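Long-range contact in 2',5'-phosphodiesterase 12 (Homo sapiens, PDB 4Z0V), which belongs to the endonuclease/exonuclease/phosphatase family and joins a domain of that fold to a smaller N-terminal beta domain: residues P68-C81 with S92-G104. Sequence-based numbering, arbitrary orientation.
Sequences PSNADIGLRLKLHC and SRELESVCVVEAG
In the beta hairpin formed by strands 77-81 and 93-96, L79 and L95 make an antiparallel hydrogen-bonded pair, and C81 and R93 make the next; each pair is closed by two backbone bonds. At L77 a side chain takes over a backbone role: S97 OG accepts the amide of L77 (N to OG 3.0 Å) and donates to C99 O. The S97 hydroxyl reaches both because it sits between its own backbone N and carbonyl carbon (chi1 70°). S97 N still bonds to L77 O, so L77 is gripped twice by one residue.

R76 bends at chi3 (-71°), which brings its guanidinium to E96 and to S97 O. Its NH2 forms a salt bridge with E96 OE1 (2.9 Å) and a hydrogen bond to S97 O (3.0 Å), both at the edge of the guanidinium plane; E96 OE1 is approached on its anti side, and a water spans R76 NH1 and the same oxygen. The hairpin edges the four-stranded antiparallel sheet of the N-terminal domain, whose sequence family belongs to the E-set clan, with strand 93-96 outermost and strand 40-46 beyond 77-81. On the face that carries K78, H80, E94 and E96, K78 NZ forms a salt bridge with E94 OE1 (3.1 Å) from above the carboxylate plane, while its methylenes cross E96, CD touching CG, and W56 and Y44 add cation-pi contacts. The H80 ring stands perpendicular to the E94 carboxylate.

Farther along, the type II turn D72-L75 receives V101: G74 N bonds to V101 O and V101 N to L75 O. The valine's CG2 packs on L77 CG (3.9 Å), and its CG1 on P68 CB (3.8 Å).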
# COMPACT_ATOMS: atom_id res chain seq x y z
N PRO A 68 9.32 -9.55 -19.79
CA PRO A 68 10.03 -9.51 -21.08
C PRO A 68 11.50 -9.18 -20.92
O PRO A 68 11.87 -8.50 -19.96
CB PRO A 68 9.32 -8.39 -21.86
CG PRO A 68 8.08 -8.09 -21.11
CD PRO A 68 8.32 -8.46 -19.69
N SER A 69 12.32 -9.65 -21.84
CA SER A 69 13.75 -9.33 -21.81
C SER A 69 14.00 -8.14 -22.74
O SER A 69 13.08 -7.73 -23.46
CB SER A 69 14.56 -10.54 -22.26
OG SER A 69 14.37 -10.75 -23.65
N ASN A 70 15.26 -7.65 -22.83
CA ASN A 70 15.59 -6.59 -23.77
C ASN A 70 15.49 -7.10 -25.21
O ASN A 70 15.16 -6.33 -26.09
CB ASN A 70 16.99 -6.01 -23.50
CG ASN A 70 17.06 -5.17 -22.26
OD1 ASN A 70 16.05 -4.72 -21.71
ND2 ASN A 70 18.27 -4.93 -21.77
N ALA A 71 15.64 -8.42 -25.42
CA ALA A 71 15.52 -9.04 -26.73
C ALA A 71 14.07 -8.99 -27.25
O ALA A 71 13.85 -9.15 -28.45
CB ALA A 71 16.00 -10.48 -26.69
N ASP A 72 13.10 -8.81 -26.36
CA ASP A 72 11.68 -8.77 -26.74
C ASP A 72 11.24 -7.37 -27.16
O ASP A 72 10.10 -7.23 -27.57
CB ASP A 72 10.79 -9.23 -25.56
CG ASP A 72 11.00 -10.65 -25.08
OD1 ASP A 72 11.41 -11.51 -25.91
OD2 ASP A 72 10.70 -10.92 -23.91
N ILE A 73 12.08 -6.32 -26.96
CA ILE A 73 11.68 -4.95 -27.33
C ILE A 73 11.30 -4.93 -28.81
O ILE A 73 12.02 -5.51 -29.62
CB ILE A 73 12.79 -3.91 -26.99
CG1 ILE A 73 12.92 -3.74 -25.46
CG2 ILE A 73 12.52 -2.55 -27.68
CD1 ILE A 73 14.22 -3.03 -25.00
N GLY A 74 10.15 -4.34 -29.14
CA GLY A 74 9.67 -4.29 -30.52
C GLY A 74 8.74 -5.44 -30.90
O GLY A 74 8.24 -5.46 -32.02
N LEU A 75 8.53 -6.41 -30.00
CA LEU A 75 7.64 -7.55 -30.24
C LEU A 75 6.34 -7.43 -29.43
O LEU A 75 6.37 -6.96 -28.29
CB LEU A 75 8.31 -8.89 -29.85
CG LEU A 75 9.68 -9.23 -30.45
CD1 LEU A 75 10.20 -10.57 -29.86
CD2 LEU A 75 9.59 -9.40 -31.98
N ARG A 76 5.23 -7.94 -29.98
CA ARG A 76 3.99 -8.08 -29.23
C ARG A 76 4.08 -9.43 -28.51
O ARG A 76 4.88 -10.29 -28.88
CB ARG A 76 2.76 -8.04 -30.16
CG ARG A 76 2.61 -6.63 -30.77
CD ARG A 76 1.22 -6.29 -31.25
NE ARG A 76 0.85 -7.04 -32.45
CZ ARG A 76 -0.10 -7.97 -32.51
NH1 ARG A 76 -0.36 -8.59 -33.65
NH2 ARG A 76 -0.79 -8.29 -31.42
N LEU A 77 3.25 -9.61 -27.49
CA LEU A 77 3.21 -10.87 -26.73
C LEU A 77 1.83 -11.45 -26.81
O LEU A 77 0.87 -10.74 -27.09
CB LEU A 77 3.58 -10.56 -25.24
CG LEU A 77 4.90 -9.84 -24.97
CD1 LEU A 77 5.01 -9.51 -23.44
CD2 LEU A 77 6.10 -10.71 -25.41
N LYS A 78 1.71 -12.74 -26.55
CA LYS A 78 0.41 -13.36 -26.54
C LYS A 78 0.36 -14.34 -25.38
O LYS A 78 1.32 -15.07 -25.16
CB LYS A 78 0.17 -14.11 -27.89
CG LYS A 78 -1.19 -14.82 -27.96
CD LYS A 78 -1.52 -15.36 -29.34
CE LYS A 78 -0.98 -16.74 -29.57
NZ LYS A 78 -1.63 -17.36 -30.75
N LEU A 79 -0.75 -14.35 -24.64
CA LEU A 79 -0.93 -15.31 -23.55
C LEU A 79 -2.02 -16.29 -23.94
O LEU A 79 -3.10 -15.87 -24.34
CB LEU A 79 -1.31 -14.61 -22.22
CG LEU A 79 -1.78 -15.54 -21.04
CD1 LEU A 79 -0.64 -16.46 -20.56
CD2 LEU A 79 -2.35 -14.72 -19.87
N HIS A 80 -1.72 -17.59 -23.80
CA HIS A 80 -2.69 -18.66 -23.89
C HIS A 80 -3.03 -19.06 -22.49
O HIS A 80 -2.11 -19.37 -21.72
CB HIS A 80 -2.15 -19.89 -24.65
CG HIS A 80 -3.04 -21.10 -24.52
ND1 HIS A 80 -3.08 -21.87 -23.35
CD2 HIS A 80 -3.96 -21.60 -25.38
CE1 HIS A 80 -3.99 -22.81 -23.55
NE2 HIS A 80 -4.53 -22.70 -24.78
N CYS A 81 -4.31 -19.21 -22.17
CA CYS A 81 -4.64 -19.73 -20.86
C CYS A 81 -5.85 -20.64 -20.93
O CYS A 81 -6.83 -20.32 -21.60
CB CYS A 81 -4.80 -18.63 -19.82
SG CYS A 81 -5.69 -17.20 -20.41
N SER A 92 -10.33 -22.89 -23.68
CA SER A 92 -9.09 -22.11 -23.69
C SER A 92 -9.33 -20.72 -24.25
O SER A 92 -10.22 -20.50 -25.07
CB SER A 92 -8.02 -22.82 -24.52
OG SER A 92 -7.80 -24.12 -24.03
N ARG A 93 -8.51 -19.78 -23.78
CA ARG A 93 -8.60 -18.39 -24.21
C ARG A 93 -7.23 -17.91 -24.61
O ARG A 93 -6.24 -18.39 -24.07
CB ARG A 93 -9.12 -17.53 -23.04
CG ARG A 93 -10.55 -17.85 -22.56
CD ARG A 93 -11.64 -17.21 -23.42
NE ARG A 93 -11.37 -15.78 -23.66
CZ ARG A 93 -11.74 -14.79 -22.86
NH1 ARG A 93 -11.42 -13.54 -23.16
NH2 ARG A 93 -12.44 -15.03 -21.75
N GLU A 94 -7.15 -16.94 -25.52
CA GLU A 94 -5.85 -16.38 -25.90
C GLU A 94 -6.01 -14.89 -25.98
O GLU A 94 -7.09 -14.42 -26.36
CB GLU A 94 -5.31 -16.98 -27.22
CG GLU A 94 -4.88 -18.45 -27.10
CD GLU A 94 -3.97 -19.03 -28.17
OE1 GLU A 94 -4.07 -18.60 -29.34
OE2 GLU A 94 -3.17 -19.95 -27.85
N LEU A 95 -4.98 -14.14 -25.59
CA LEU A 95 -5.02 -12.70 -25.61
C LEU A 95 -3.68 -12.14 -26.04
O LEU A 95 -2.67 -12.50 -25.46
CB LEU A 95 -5.39 -12.18 -24.20
CG LEU A 95 -5.67 -10.69 -24.03
CD1 LEU A 95 -6.62 -10.17 -25.10
CD2 LEU A 95 -6.24 -10.43 -22.70
N GLU A 96 -3.70 -11.25 -27.05
CA GLU A 96 -2.49 -10.63 -27.57
C GLU A 96 -2.37 -9.23 -27.04
O GLU A 96 -3.39 -8.55 -26.90
CB GLU A 96 -2.51 -10.54 -29.11
CG GLU A 96 -2.66 -11.85 -29.84
CD GLU A 96 -2.83 -11.68 -31.34
OE1 GLU A 96 -2.50 -10.59 -31.87
OE2 GLU A 96 -3.26 -12.66 -31.99
N SER A 97 -1.13 -8.78 -26.80
CA SER A 97 -0.91 -7.39 -26.42
C SER A 97 -1.17 -6.52 -27.65
O SER A 97 -0.93 -6.95 -28.78
CB SER A 97 0.51 -7.20 -25.90
OG SER A 97 1.46 -7.31 -26.95
N VAL A 98 -1.67 -5.31 -27.44
CA VAL A 98 -1.92 -4.40 -28.56
C VAL A 98 -0.62 -3.60 -28.81
O VAL A 98 -0.30 -3.28 -29.96
CB VAL A 98 -3.16 -3.50 -28.26
CG1 VAL A 98 -3.32 -2.40 -29.29
CG2 VAL A 98 -4.43 -4.36 -28.20
N CYS A 99 0.14 -3.38 -27.75
CA CYS A 99 1.43 -2.67 -27.75
C CYS A 99 2.57 -3.63 -27.97
O CYS A 99 2.44 -4.80 -27.64
CB CYS A 99 1.60 -1.97 -26.40
SG CYS A 99 1.56 -3.12 -24.99
N VAL A 100 3.73 -3.11 -28.43
CA VAL A 100 4.96 -3.88 -28.45
C VAL A 100 5.68 -3.64 -27.10
O VAL A 100 5.44 -2.62 -26.44
CB VAL A 100 5.89 -3.56 -29.65
CG1 VAL A 100 5.21 -3.94 -30.99
CG2 VAL A 100 6.36 -2.10 -29.63
N VAL A 101 6.59 -4.54 -26.74
CA VAL A 101 7.43 -4.36 -25.56
C VAL A 101 8.30 -3.11 -25.80
O VAL A 101 8.83 -2.92 -26.92
CB VAL A 101 8.30 -5.63 -25.35
CG1 VAL A 101 9.33 -5.42 -24.24
CG2 VAL A 101 7.42 -6.87 -25.09
N GLU A 102 8.38 -2.25 -24.80
CA GLU A 102 9.19 -1.02 -24.87
C GLU A 102 10.34 -1.07 -23.90
O GLU A 102 10.29 -1.82 -22.92
CB GLU A 102 8.31 0.17 -24.47
CG GLU A 102 7.66 0.89 -25.62
CD GLU A 102 6.82 2.02 -25.08
OE1 GLU A 102 7.39 2.97 -24.49
OE2 GLU A 102 5.58 1.92 -25.17
N ALA A 103 11.34 -0.19 -24.11
CA ALA A 103 12.41 -0.04 -23.14
C ALA A 103 11.79 0.64 -21.91
O ALA A 103 10.96 1.55 -22.05
CB ALA A 103 13.53 0.83 -23.73
N GLY A 104 12.17 0.18 -20.73
CA GLY A 104 11.70 0.78 -19.50
C GLY A 104 12.74 1.76 -18.99
O GLY A 104 13.76 1.94 -19.66
O HOH W 1 -3.12 -9.78 -34.48